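Local atomic coordinates of decapping nuclease RAI1 (Candida albicans, PDB entry 5BUD), a protein that hydrolyses the NAD cap from the 5' end of a subset of RNAs, using divalent metal ions, and stabilises and stimulates the exoribonuclease RAT1. Residues S44-P49 with T176-P181; S51-G56 with L289-V294; Y34-P39 with L82-K87; S97-T102 with N216-L221. One frame throughout, in Å; residues are numbered along the deposited sequence.

Interaction 1 (S44-P49 with T176-P181); sequences SYYYLP and TIATIP
A two-stranded antiparallel ladder, strand 45-46 against strand 179-180, which follows helix 158-178 in the chain, joins Tyr45 to Ile180. Tyr45 and Ile180 form its hydrogen-bonded pair: Tyr45 N donates to Ile180 O at 2.8 Å, and the return bond from Ile180 N lies in the carbonyl plane of Tyr45. Tyr46 and Thr179 follow as a non-hydrogen-bonded pair, with CA atoms 4.4 Å apart. Beyond them Tyr47 N gives an almost straight bond to Ala178 O (2.7 Å, 171° at the hydrogen), although the donor is tilted 27° from the carbonyl plane. In Ile180, chi1 of 44° sets CG1 between the backbone N and the carbonyl carbon, and an extended chi2 then carries CD1 to Tyr47 CB at 3.6 Å. Tyr46 CE1 meets Ala178 CB at 3.9 Å. The same methyl receives Leu48 CD2, also at 3.9 Å, and is thus touched by two side chains of the 44-49 segment. At the other end a water donates to Thr179 OG1 and is hydrogen-bonded to Ser44 OG at 3.1 Å; Thr179 OG1 is also bonded to Glu175 O, the carbonyl of a metal-binding residue. Arg195 NH1 ties the two segments from outside by bonding both Tyr47 O and Thr179 O. Thr179 packs on Leu246, another metal-binding residue, and the side chain of Ser44 lies about 8 Å from a bound manganese ion, so this small antiparallel ladder borders the metal centre of a PD-(D/E)XK nuclease.

Interaction 2 (S51-G56 with L289-V294); sequences STIDTG and LILKNV
Ile53 and Gly56 approach the strand backbone without pairing with it: the nearest CA atoms are 6.7 Å apart for Ile53 and Asn293 and 5.9 Å for Gly56 and Leu291. Ile53 carries most of the apolar contact. With CG2 anti to its backbone N and CG1 beside that N (chi1 -70°), its two branches part: CD1 runs to Val294 CG2 at 3.6 Å, whereas CG2 rests near Lys292 O at 3.8 Å. The Ile53 and Val294 side chains cross at about a right angle, and CG1 of Ile53 makes a looser contact with Leu291 CD2 at 4.3 Å. Strand 291-298 runs antiparallel to 279-285 within the nuclease fold, and it is distorted here by a classic beta bulge in which Lys292 and Asn293 both face Phe284. Across the contact, waters bridge the backbone carbonyls. One water donates to Ile53 O at 2.6 Å and to Leu291 O at 2.7 Å, joining two carbonyls that cannot bond each other; a second donates to Lys292 O and only weakly to Ile53 O. Gly56, which leaves helical geometry with a positive phi of 80°, brings its O within 3.4 Å of Ile290 CG2. Immediately afterwards the chain continues along the strand's end, with backbone hydrogen bonds linking Ile57 to Leu291 and Leu59 to Leu289.

Interaction 3 (Y34-P39 with L82-K87); sequences YVYDDP and LKAIIK
Tyr36 lays its ring against helix 78-92 in the turn that follows strand 34-35, a short strand paired antiparallel with strand 21-28 of the nuclease fold. Its CG stands anti to the carbonyl carbon (chi1 -51°), and this directs the aromatic group at the helix surface between Lys83 and Ala84. Lys83 comes over one face: CG lies 4.1 Å from the centroid of the Tyr36 ring and 24° off the ring normal, a CH-pi contact displaced toward the rim on the hydroxyl side, as the 3.8 Å from CG to Tyr36 CZ indicates. Past CG the lysine chain bends at chi2 and again at chi4, and the bends bring NZ back to Tyr36 CE1 at 3.6 Å. The two side chains cross at about a right angle. Ala84 meets the CD2 and CE2 side, its CB 3.8 Å from Tyr36 CD2. One helical turn later, Lys87 starts in the same way as Lys83, with CG anti to the backbone N, but it stays extended at chi2 and chi3 and bends only at chi4, whereas Lys83 already bends at chi2. Its CD consequently passes Tyr36 CB at 3.8 Å before its end arrives beside Asp37, whose side chain it crosses at about a right angle. The contact lies at the protein surface. The salt bridge between Asp37 OD1 and Lys87 NZ is long at 3.8 Å, whereas Lys87 CE approaches the same OD1 to 3.2 Å.

Interaction 4 (S97-T102 with N216-L221); sequences SSDIIT and NVKLVL
Asp99 leans over the start of strand 217-228, and its side chain can be followed outward atom by atom. CB lies 3.3 Å from Lys218 O and also touches Val217 CG1. CG, placed beside the backbone N (chi1 -61°), stands near Lys218 N and carries OD1 to it: Lys218 N donates at 2.9 Å in a nearly straight bond (172°), meeting the carboxylate on its anti side and somewhat out of plane. The same OD1 sits beside Val217 CA at 3.6 Å. Lys218 O in turn accepts from both Asp99 N and Ile100 N, the former above the carbonyl plane and the latter within it. From here the segments form a parallel beta ladder inside the PD-(D/E)XK nuclease fold, their strand axes 4.8 Å apart and 20° from exactly parallel. Val220 N bonds Ile100 O, and Thr102 N bonds Val220 O. Ser98 OG donates to Ile100 O as well, from the face of that carbonyl opposite to Val220 N, while Ser98 CB packs on Val220 CG2 at 3.5 Å. Ile100, Leu219, Thr102 and Leu221 share one face of the ladder; there Thr102 CG2 meets Leu221 CD2 at 3.6 Å, and Thr102 OG1 bonds Ile134 O in the neighbouring strand 131-136.

Overall arrangement
Interactions 1 and 2 adjoin, their centres about 14 Å apart: strand 45-46 leads into helix 50-54, and Leu48 packs on Ile53, Leu291 and Val294. Their segments alternate along the chain, so residues far apart in sequence meet beside the metal site. Interactions 3 and 4, centres about 19 Å apart, touch where Ile85 CD1 of helix 78-92 meets Ile101 CG2 at 4.1 Å; 3 closes before 4 opens, and 4 nests inside 2. Interactions 1 and 4 lie on opposite sides of the chain's centre, their centres about 32 Å apart, yet strand 217-228 spans them: it pairs with 100-103 and reaches Cys228, which bonds the backbone of Ser44 and Tyr46. Between lie manganese ligands Glu224 and Asp226.

Interaction 1 (S44-P49 with T176-P181)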
loop_
_atom_site.group_PDB
_atom_site.type_symbol
_atom_site.label_atom_id
_atom_site.label_comp_id
_atom_site.label_asym_id
_atom_site.label_seq_id
_atom_site.Cartn_x
_atom_site.Cartn_y
_atom_site.Cartn_z
ATOM N N SER A 44 -9.101 -1.561 -14.009
ATOM C CA SER A 44 -9.110 -2.843 -14.726
ATOM C C SER A 44 -9.885 -3.944 -13.969
ATOM O O SER A 44 -10.192 -3.813 -12.784
ATOM C CB SER A 44 -7.680 -3.293 -15.023
ATOM O OG SER A 44 -7.016 -3.772 -13.824
ATOM N N TYR A 45 -10.163 -5.035 -14.663
ATOM C CA TYR A 45 -10.954 -6.141 -14.148
ATOM C C TYR A 45 -10.158 -7.424 -14.274
ATOM O O TYR A 45 -9.408 -7.607 -15.232
ATOM C CB TYR A 45 -12.293 -6.230 -14.909
ATOM C CG TYR A 45 -13.115 -4.992 -14.690
ATOM C CD1 TYR A 45 -12.889 -3.823 -15.440
ATOM C CD2 TYR A 45 -14.044 -4.943 -13.662
ATOM C CE1 TYR A 45 -13.616 -2.668 -15.186
ATOM C CE2 TYR A 45 -14.762 -3.803 -13.396
ATOM C CZ TYR A 45 -14.546 -2.669 -14.161
ATOM O OH TYR A 45 -15.270 -1.570 -13.852
ATOM N N TYR A 46 -10.305 -8.309 -13.293
ATOM C CA TYR A 46 -9.577 -9.562 -13.283
ATOM C C TYR A 46 -10.146 -10.489 -14.354
ATOM O O TYR A 46 -11.352 -10.658 -14.428
ATOM C CB TYR A 46 -9.703 -10.264 -11.901
ATOM C CG TYR A 46 -8.845 -11.481 -11.818
ATOM C CD1 TYR A 46 -7.476 -11.365 -11.709
ATOM C CD2 TYR A 46 -9.386 -12.759 -11.939
ATOM C CE1 TYR A 46 -6.657 -12.490 -11.670
ATOM C CE2 TYR A 46 -8.568 -13.892 -11.913
ATOM C CZ TYR A 46 -7.207 -13.741 -11.751
ATOM O OH TYR A 46 -6.353 -14.833 -11.735
ATOM N N TYR A 47 -9.284 -11.065 -15.170
ATOM C CA TYR A 47 -9.692 -12.071 -16.156
ATOM C C TYR A 47 -8.521 -12.961 -16.567
ATOM O O TYR A 47 -7.635 -12.539 -17.327
ATOM C CB TYR A 47 -10.324 -11.409 -17.399
ATOM C CG TYR A 47 -10.945 -12.423 -18.342
ATOM C CD1 TYR A 47 -10.327 -12.768 -19.533
ATOM C CD2 TYR A 47 -12.126 -13.070 -18.003
ATOM C CE1 TYR A 47 -10.893 -13.698 -20.394
ATOM C CE2 TYR A 47 -12.690 -14.014 -18.843
ATOM C CZ TYR A 47 -12.065 -14.325 -20.035
ATOM O OH TYR A 47 -12.617 -15.277 -20.870
ATOM N N LEU A 48 -8.502 -14.194 -16.043
ATOM C CA LEU A 48 -7.421 -15.136 -16.325
ATOM C C LEU A 48 -7.935 -16.594 -16.243
ATOM O O LEU A 48 -7.902 -17.208 -15.174
ATOM C CB LEU A 48 -6.267 -14.928 -15.344
ATOM C CG LEU A 48 -5.007 -15.712 -15.662
ATOM C CD1 LEU A 48 -4.572 -15.444 -17.094
ATOM C CD2 LEU A 48 -3.904 -15.356 -14.673
ATOM N N PRO A 49 -8.491 -17.103 -17.352
ATOM C CA PRO A 49 -9.024 -18.478 -17.403
ATOM C C PRO A 49 -7.925 -19.539 -17.285
ATOM O O PRO A 49 -6.815 -19.350 -17.781
ATOM C CB PRO A 49 -9.664 -18.565 -18.798
ATOM C CG PRO A 49 -9.788 -17.146 -19.290
ATOM C CD PRO A 49 -8.674 -16.386 -18.627
ATOM N N THR A 176 -0.626 -7.307 -15.993
ATOM C CA THR A 176 -0.959 -7.051 -17.390
ATOM C C THR A 176 -1.674 -8.243 -18.021
ATOM O O THR A 176 -2.671 -8.050 -18.674
ATOM C CB THR A 176 0.318 -6.676 -18.183
ATOM O OG1 THR A 176 0.914 -5.521 -17.572
ATOM C CG2 THR A 176 -0.004 -6.374 -19.625
ATOM N N ILE A 177 -1.187 -9.464 -17.796
ATOM C CA ILE A 177 -1.791 -10.646 -18.438
ATOM C C ILE A 177 -3.021 -11.205 -17.708
ATOM O O ILE A 177 -3.785 -11.959 -18.301
ATOM C CB ILE A 177 -0.744 -11.721 -18.809
ATOM C CG1 ILE A 177 -0.008 -12.304 -17.588
ATOM C CG2 ILE A 177 0.287 -11.105 -19.735
ATOM C CD1 ILE A 177 -0.760 -13.377 -16.842
ATOM N N ALA A 178 -3.273 -10.732 -16.484
ATOM C CA ALA A 178 -4.405 -11.204 -15.655
ATOM C C ALA A 178 -5.595 -10.275 -15.609
ATOM O O ALA A 178 -6.627 -10.628 -15.022
ATOM C CB ALA A 178 -3.929 -11.510 -14.237
ATOM N N THR A 179 -5.499 -9.100 -16.246
ATOM C CA THR A 179 -6.581 -8.146 -16.205
ATOM C C THR A 179 -6.960 -7.624 -17.616
ATOM O O THR A 179 -6.171 -7.715 -18.550
ATOM C CB THR A 179 -6.209 -6.913 -15.361
ATOM O OG1 THR A 179 -5.160 -6.170 -16.021
ATOM C CG2 THR A 179 -5.783 -7.318 -13.927
ATOM N N ILE A 180 -8.160 -7.085 -17.706
ATOM C CA ILE A 180 -8.721 -6.467 -18.923
ATOM C C ILE A 180 -9.267 -5.066 -18.582
ATOM O O ILE A 180 -9.700 -4.821 -17.441
ATOM C CB ILE A 180 -9.826 -7.377 -19.516
ATOM C CG1 ILE A 180 -10.750 -7.907 -18.404
ATOM C CG2 ILE A 180 -9.178 -8.531 -20.259
ATOM C CD1 ILE A 180 -12.014 -8.608 -18.874
ATOM N N PRO A 181 -9.238 -4.127 -19.549
ATOM C CA PRO A 181 -9.559 -2.734 -19.215
ATOM C C PRO A 181 -11.016 -2.442 -18.931
ATOM O O PRO A 181 -11.325 -1.360 -18.462
ATOM C CB PRO A 181 -9.083 -1.942 -20.446
ATOM C CG PRO A 181 -8.970 -2.938 -21.546
ATOM C CD PRO A 181 -8.588 -4.235 -20.867
HETATM O O HOH W 1 -4.012 -3.834 -14.619
#

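Interaction 2 (S51-G56 with L289-V294)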
loop_
_atom_site.group_PDB
_atom_site.type_symbol
_atom_site.label_atom_id
_atom_site.label_comp_id
_atom_site.label_asym_id
_atom_site.label_seq_id
_atom_site.Cartn_x
_atom_site.Cartn_y
_atom_site.Cartn_z
ATOM N N SER A 51 -7.514 -22.149 -18.960
ATOM C CA SER A 51 -7.038 -22.545 -20.269
ATOM C C SER A 51 -5.839 -21.707 -20.662
ATOM O O SER A 51 -4.860 -22.228 -21.214
ATOM C CB SER A 51 -8.162 -22.443 -21.324
ATOM O OG SER A 51 -8.676 -21.126 -21.457
ATOM N N THR A 52 -5.904 -20.408 -20.362
ATOM C CA THR A 52 -4.775 -19.517 -20.598
ATOM C C THR A 52 -3.604 -19.885 -19.693
ATOM O O THR A 52 -2.454 -19.925 -20.134
ATOM C CB THR A 52 -5.164 -18.046 -20.348
ATOM O OG1 THR A 52 -6.505 -17.829 -20.788
ATOM C CG2 THR A 52 -4.241 -17.119 -21.092
ATOM N N ILE A 53 -3.892 -20.159 -18.427
ATOM C CA ILE A 53 -2.843 -20.541 -17.481
ATOM C C ILE A 53 -2.134 -21.810 -17.966
ATOM O O ILE A 53 -0.919 -21.957 -17.812
ATOM C CB ILE A 53 -3.404 -20.720 -16.050
ATOM C CG1 ILE A 53 -3.793 -19.355 -15.482
ATOM C CG2 ILE A 53 -2.359 -21.350 -15.120
ATOM C CD1 ILE A 53 -4.795 -19.398 -14.357
ATOM N N ASP A 54 -2.898 -22.711 -18.575
ATOM C CA ASP A 54 -2.350 -23.967 -19.069
ATOM C C ASP A 54 -1.334 -23.800 -20.173
ATOM O O ASP A 54 -0.473 -24.650 -20.319
ATOM C CB ASP A 54 -3.476 -24.914 -19.504
ATOM C CG ASP A 54 -4.139 -25.594 -18.316
ATOM O OD1 ASP A 54 -3.707 -25.329 -17.173
ATOM O OD2 ASP A 54 -5.077 -26.391 -18.515
ATOM N N THR A 55 -1.397 -22.692 -20.916
ATOM C CA THR A 55 -0.424 -22.436 -21.982
ATOM C C THR A 55 1.008 -22.191 -21.483
ATOM O O THR A 55 1.956 -22.280 -22.262
ATOM C CB THR A 55 -0.828 -21.238 -22.862
ATOM O OG1 THR A 55 -0.921 -20.055 -22.060
ATOM C CG2 THR A 55 -2.156 -21.493 -23.576
ATOM N N GLY A 56 1.180 -21.878 -20.204
ATOM C CA GLY A 56 2.518 -21.656 -19.655
ATOM C C GLY A 56 3.063 -20.264 -19.961
ATOM O O GLY A 56 4.117 -20.121 -20.580
ATOM N N LEU A 289 10.421 -18.380 -14.519
ATOM C CA LEU A 289 9.427 -17.312 -14.527
ATOM C C LEU A 289 8.220 -17.614 -15.404
ATOM O O LEU A 289 7.576 -16.718 -15.924
ATOM C CB LEU A 289 10.085 -15.967 -14.909
ATOM C CG LEU A 289 11.434 -15.692 -14.208
ATOM C CD1 LEU A 289 12.067 -14.367 -14.596
ATOM C CD2 LEU A 289 11.254 -15.748 -12.709
ATOM N N ILE A 290 7.885 -18.889 -15.542
ATOM C CA ILE A 290 6.666 -19.284 -16.212
ATOM C C ILE A 290 5.574 -19.389 -15.135
ATOM O O ILE A 290 5.796 -20.024 -14.099
ATOM C CB ILE A 290 6.833 -20.665 -16.896
ATOM C CG1 ILE A 290 8.077 -20.715 -17.811
ATOM C CG2 ILE A 290 5.589 -21.028 -17.665
ATOM C CD1 ILE A 290 8.043 -19.716 -18.952
ATOM N N LEU A 291 4.390 -18.841 -15.407
ATOM C CA LEU A 291 3.250 -18.946 -14.495
ATOM C C LEU A 291 2.749 -20.379 -14.517
ATOM O O LEU A 291 2.429 -20.901 -15.580
ATOM C CB LEU A 291 2.128 -18.004 -14.909
ATOM C CG LEU A 291 0.829 -17.974 -14.114
ATOM C CD1 LEU A 291 1.029 -17.510 -12.674
ATOM C CD2 LEU A 291 -0.208 -17.108 -14.789
ATOM N N LYS A 292 2.669 -20.994 -13.342
ATOM C CA LYS A 292 2.305 -22.412 -13.200
ATOM C C LYS A 292 0.892 -22.577 -12.681
ATOM O O LYS A 292 0.151 -23.410 -13.161
ATOM C CB LYS A 292 3.258 -23.076 -12.224
ATOM C CG LYS A 292 4.728 -22.975 -12.619
ATOM C CD LYS A 292 5.004 -23.586 -13.989
ATOM C CE LYS A 292 4.689 -25.078 -14.023
ATOM N NZ LYS A 292 4.646 -25.543 -15.435
ATOM N N ASN A 293 0.519 -21.786 -11.687
ATOM C CA ASN A 293 -0.849 -21.798 -11.189
ATOM C C ASN A 293 -1.219 -20.500 -10.454
ATOM O O ASN A 293 -0.345 -19.725 -10.037
ATOM C CB ASN A 293 -1.082 -23.019 -10.281
ATOM C CG ASN A 293 -0.257 -22.966 -9.019
ATOM O OD1 ASN A 293 0.951 -23.084 -9.062
ATOM N ND2 ASN A 293 -0.911 -22.796 -7.884
ATOM N N VAL A 294 -2.523 -20.287 -10.303
ATOM C CA VAL A 294 -3.053 -19.108 -9.661
ATOM C C VAL A 294 -3.959 -19.519 -8.525
ATOM O O VAL A 294 -4.735 -20.450 -8.675
ATOM C CB VAL A 294 -3.830 -18.263 -10.679
ATOM C CG1 VAL A 294 -4.563 -17.124 -10.004
ATOM C CG2 VAL A 294 -2.870 -17.786 -11.765
HETATM O O HOH W 2 0.647 -19.946 -17.428
HETATM O O HOH W 3 0.424 -24.597 -16.014
#

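Interaction 3 (Y34-P39 with L82-K87)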
loop_
_atom_site.group_PDB
_atom_site.type_symbol
_atom_site.label_atom_id
_atom_site.label_comp_id
_atom_site.label_asym_id
_atom_site.label_seq_id
_atom_site.Cartn_x
_atom_site.Cartn_y
_atom_site.Cartn_z
ATOM N N TYR A 34 -1.859 12.850 -13.038
ATOM C CA TYR A 34 -3.046 12.455 -12.283
ATOM C C TYR A 34 -4.339 12.911 -12.941
ATOM O O TYR A 34 -4.386 13.943 -13.626
ATOM C CB TYR A 34 -2.950 12.966 -10.840
ATOM C CG TYR A 34 -1.847 12.263 -10.110
ATOM C CD1 TYR A 34 -2.101 11.098 -9.397
ATOM C CD2 TYR A 34 -0.535 12.712 -10.188
ATOM C CE1 TYR A 34 -1.082 10.421 -8.757
ATOM C CE2 TYR A 34 0.490 12.046 -9.550
ATOM C CZ TYR A 34 0.211 10.900 -8.833
ATOM O OH TYR A 34 1.210 10.211 -8.193
ATOM N N VAL A 35 -5.385 12.126 -12.714
ATOM C CA VAL A 35 -6.673 12.271 -13.361
ATOM C C VAL A 35 -7.738 12.264 -12.278
ATOM O O VAL A 35 -7.743 11.370 -11.447
ATOM C CB VAL A 35 -6.934 11.061 -14.270
ATOM C CG1 VAL A 35 -8.366 11.077 -14.787
ATOM C CG2 VAL A 35 -5.909 11.009 -15.398
ATOM N N TYR A 36 -8.648 13.235 -12.281
ATOM C CA TYR A 36 -9.585 13.384 -11.157
ATOM C C TYR A 36 -11.053 13.204 -11.540
ATOM O O TYR A 36 -11.893 12.923 -10.677
ATOM C CB TYR A 36 -9.356 14.723 -10.429
ATOM C CG TYR A 36 -7.905 14.964 -10.053
ATOM C CD1 TYR A 36 -7.047 15.685 -10.891
ATOM C CD2 TYR A 36 -7.392 14.489 -8.850
ATOM C CE1 TYR A 36 -5.715 15.897 -10.537
ATOM C CE2 TYR A 36 -6.076 14.680 -8.503
ATOM C CZ TYR A 36 -5.232 15.377 -9.336
ATOM O OH TYR A 36 -3.912 15.549 -8.940
ATOM N N ASP A 37 -11.350 13.319 -12.829
ATOM C CA ASP A 37 -12.710 13.125 -13.347
ATOM C C ASP A 37 -12.823 11.730 -13.962
ATOM O O ASP A 37 -11.872 11.219 -14.555
ATOM C CB ASP A 37 -13.010 14.188 -14.410
ATOM C CG ASP A 37 -12.948 15.598 -13.858
ATOM O OD1 ASP A 37 -13.886 16.010 -13.144
ATOM O OD2 ASP A 37 -11.950 16.290 -14.132
ATOM N N ASP A 38 -13.982 11.111 -13.816
ATOM C CA ASP A 38 -14.200 9.741 -14.311
ATOM C C ASP A 38 -12.975 8.818 -14.118
ATOM O O ASP A 38 -12.510 8.174 -15.051
ATOM C CB ASP A 38 -14.614 9.760 -15.794
ATOM C CG ASP A 38 -15.678 10.797 -16.094
ATOM O OD1 ASP A 38 -16.738 10.761 -15.448
ATOM O OD2 ASP A 38 -15.449 11.648 -16.980
ATOM N N PRO A 39 -12.442 8.754 -12.891
ATOM C CA PRO A 39 -11.287 7.897 -12.631
ATOM C C PRO A 39 -11.597 6.393 -12.813
ATOM O O PRO A 39 -10.712 5.616 -13.150
ATOM C CB PRO A 39 -10.945 8.233 -11.180
ATOM C CG PRO A 39 -12.253 8.605 -10.579
ATOM C CD PRO A 39 -12.966 9.364 -11.658
ATOM N N LEU A 82 -4.044 15.723 -2.128
ATOM C CA LEU A 82 -4.774 16.913 -1.629
ATOM C C LEU A 82 -5.676 17.528 -2.687
ATOM O O LEU A 82 -6.752 18.034 -2.357
ATOM C CB LEU A 82 -3.828 17.984 -1.067
ATOM C CG LEU A 82 -3.041 17.553 0.172
ATOM C CD1 LEU A 82 -2.078 18.655 0.563
ATOM C CD2 LEU A 82 -3.926 17.102 1.358
ATOM N N LYS A 83 -5.244 17.469 -3.941
ATOM C CA LYS A 83 -6.017 18.056 -5.047
ATOM C C LYS A 83 -7.285 17.260 -5.249
ATOM O O LYS A 83 -8.384 17.830 -5.478
ATOM C CB LYS A 83 -5.179 18.124 -6.312
ATOM C CG LYS A 83 -5.926 18.607 -7.541
ATOM C CD LYS A 83 -5.177 19.695 -8.291
ATOM C CE LYS A 83 -5.940 20.173 -9.519
ATOM N NZ LYS A 83 -5.390 19.514 -10.720
ATOM N N ALA A 84 -7.141 15.933 -5.143
ATOM C CA ALA A 84 -8.282 15.026 -5.176
ATOM C C ALA A 84 -9.200 15.304 -4.010
ATOM O O ALA A 84 -10.409 15.374 -4.192
ATOM C CB ALA A 84 -7.803 13.570 -5.146
ATOM N N ILE A 85 -8.635 15.480 -2.815
ATOM C CA ILE A 85 -9.431 15.825 -1.609
ATOM C C ILE A 85 -10.206 17.168 -1.762
ATOM O O ILE A 85 -11.372 17.251 -1.396
ATOM C CB ILE A 85 -8.541 15.834 -0.345
ATOM C CG1 ILE A 85 -8.207 14.377 0.074
ATOM C CG2 ILE A 85 -9.216 16.549 0.805
ATOM C CD1 ILE A 85 -7.187 14.232 1.195
ATOM N N ILE A 86 -9.565 18.202 -2.320
ATOM C CA ILE A 86 -10.249 19.507 -2.554
ATOM C C ILE A 86 -11.460 19.310 -3.488
ATOM O O ILE A 86 -12.549 19.766 -3.198
ATOM C CB ILE A 86 -9.293 20.572 -3.157
ATOM C CG1 ILE A 86 -8.192 20.938 -2.148
ATOM C CG2 ILE A 86 -10.077 21.825 -3.566
ATOM C CD1 ILE A 86 -6.944 21.537 -2.782
ATOM N N LYS A 87 -11.270 18.578 -4.577
ATOM C CA LYS A 87 -12.384 18.248 -5.474
ATOM C C LYS A 87 -13.556 17.584 -4.760
ATOM O O LYS A 87 -14.724 17.997 -4.936
ATOM C CB LYS A 87 -11.906 17.364 -6.607
ATOM C CG LYS A 87 -12.946 17.136 -7.687
ATOM C CD LYS A 87 -12.312 16.546 -8.943
ATOM C CE LYS A 87 -13.358 16.248 -10.006
ATOM N NZ LYS A 87 -14.392 15.326 -9.472
#

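Interaction 4 (S97-T102 with N216-L221)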
loop_
_atom_site.group_PDB
_atom_site.type_symbol
_atom_site.label_atom_id
_atom_site.label_comp_id
_atom_site.label_asym_id
_atom_site.label_seq_id
_atom_site.Cartn_x
_atom_site.Cartn_y
_atom_site.Cartn_z
ATOM N N SER A 97 -14.242 13.926 7.452
ATOM C CA SER A 97 -14.041 13.843 8.874
ATOM C C SER A 97 -13.075 12.707 9.163
ATOM O O SER A 97 -13.309 11.559 8.775
ATOM C CB SER A 97 -15.363 13.656 9.619
ATOM O OG SER A 97 -15.814 12.337 9.492
ATOM N N SER A 98 -11.989 13.029 9.852
ATOM C CA SER A 98 -10.970 12.029 10.177
ATOM C C SER A 98 -9.994 12.650 11.138
ATOM O O SER A 98 -9.884 13.904 11.230
ATOM C CB SER A 98 -10.230 11.586 8.900
ATOM O OG SER A 98 -9.229 10.611 9.137
ATOM N N ASP A 99 -9.255 11.792 11.827
ATOM C CA ASP A 99 -8.144 12.225 12.673
ATOM C C ASP A 99 -6.821 12.234 11.943
ATOM O O ASP A 99 -5.964 13.116 12.168
ATOM C CB ASP A 99 -8.072 11.327 13.887
ATOM C CG ASP A 99 -9.351 11.401 14.702
ATOM O OD1 ASP A 99 -9.951 10.363 14.969
ATOM O OD2 ASP A 99 -9.763 12.534 15.025
ATOM N N ILE A 100 -6.657 11.246 11.069
ATOM C CA ILE A 100 -5.407 11.027 10.332
ATOM C C ILE A 100 -5.691 10.939 8.831
ATOM O O ILE A 100 -6.660 10.327 8.422
ATOM C CB ILE A 100 -4.739 9.738 10.845
ATOM C CG1 ILE A 100 -4.320 9.922 12.299
ATOM C CG2 ILE A 100 -3.523 9.377 10.000
ATOM C CD1 ILE A 100 -3.663 8.686 12.907
ATOM N N ILE A 101 -4.867 11.580 8.011
ATOM C CA ILE A 101 -4.950 11.400 6.581
ATOM C C ILE A 101 -3.591 10.967 6.093
ATOM O O ILE A 101 -2.603 11.673 6.315
ATOM C CB ILE A 101 -5.411 12.670 5.884
ATOM C CG1 ILE A 101 -6.867 12.977 6.271
ATOM C CG2 ILE A 101 -5.271 12.571 4.363
ATOM C CD1 ILE A 101 -7.311 14.361 5.790
ATOM N N THR A 102 -3.530 9.819 5.420
ATOM C CA THR A 102 -2.246 9.263 5.038
ATOM C C THR A 102 -2.338 8.267 3.895
ATOM O O THR A 102 -3.397 8.059 3.318
ATOM C CB THR A 102 -1.495 8.665 6.275
ATOM O OG1 THR A 102 -0.098 8.415 5.967
ATOM C CG2 THR A 102 -2.153 7.449 6.786
ATOM N N ASN A 216 -11.352 4.370 18.789
ATOM C CA ASN A 216 -12.107 5.582 18.544
ATOM C C ASN A 216 -11.380 6.535 17.594
ATOM O O ASN A 216 -11.698 7.711 17.557
ATOM C CB ASN A 216 -12.429 6.281 19.876
ATOM C CG ASN A 216 -11.179 6.582 20.693
ATOM O OD1 ASN A 216 -10.180 7.079 20.164
ATOM N ND2 ASN A 216 -11.226 6.273 21.986
ATOM N N VAL A 217 -10.417 6.040 16.820
ATOM C CA VAL A 217 -9.672 6.900 15.884
ATOM C C VAL A 217 -10.173 6.725 14.456
ATOM O O VAL A 217 -10.468 5.621 14.039
ATOM C CB VAL A 217 -8.159 6.620 15.944
ATOM C CG1 VAL A 217 -7.404 7.551 14.986
ATOM C CG2 VAL A 217 -7.653 6.833 17.353
ATOM N N LYS A 218 -10.277 7.826 13.711
ATOM C CA LYS A 218 -10.675 7.777 12.305
ATOM C C LYS A 218 -9.478 8.018 11.392
ATOM O O LYS A 218 -8.680 8.939 11.631
ATOM C CB LYS A 218 -11.761 8.824 12.019
ATOM C CG LYS A 218 -13.119 8.502 12.645
ATOM C CD LYS A 218 -13.505 7.034 12.485
ATOM C CE LYS A 218 -14.846 6.684 13.131
ATOM N NZ LYS A 218 -14.665 6.316 14.569
ATOM N N LEU A 219 -9.357 7.181 10.362
ATOM C CA LEU A 219 -8.270 7.313 9.388
ATOM C C LEU A 219 -8.781 7.322 7.976
ATOM O O LEU A 219 -9.657 6.547 7.648
ATOM C CB LEU A 219 -7.280 6.172 9.502
ATOM C CG LEU A 219 -6.611 6.032 10.870
ATOM C CD1 LEU A 219 -7.316 4.926 11.628
ATOM C CD2 LEU A 219 -5.126 5.722 10.684
ATOM N N VAL A 220 -8.195 8.193 7.155
ATOM C CA VAL A 220 -8.391 8.184 5.719
ATOM C C VAL A 220 -7.096 7.695 5.087
ATOM O O VAL A 220 -6.035 8.232 5.391
ATOM C CB VAL A 220 -8.770 9.597 5.238
ATOM C CG1 VAL A 220 -8.726 9.705 3.710
ATOM C CG2 VAL A 220 -10.148 9.933 5.785
ATOM N N LEU A 221 -7.176 6.669 4.246
ATOM C CA LEU A 221 -5.983 6.066 3.614
ATOM C C LEU A 221 -6.146 6.102 2.120
ATOM O O LEU A 221 -7.212 5.726 1.609
ATOM C CB LEU A 221 -5.823 4.587 3.993
ATOM C CG LEU A 221 -5.781 4.251 5.481
ATOM C CD1 LEU A 221 -5.679 2.755 5.667
ATOM C CD2 LEU A 221 -4.644 4.968 6.187
#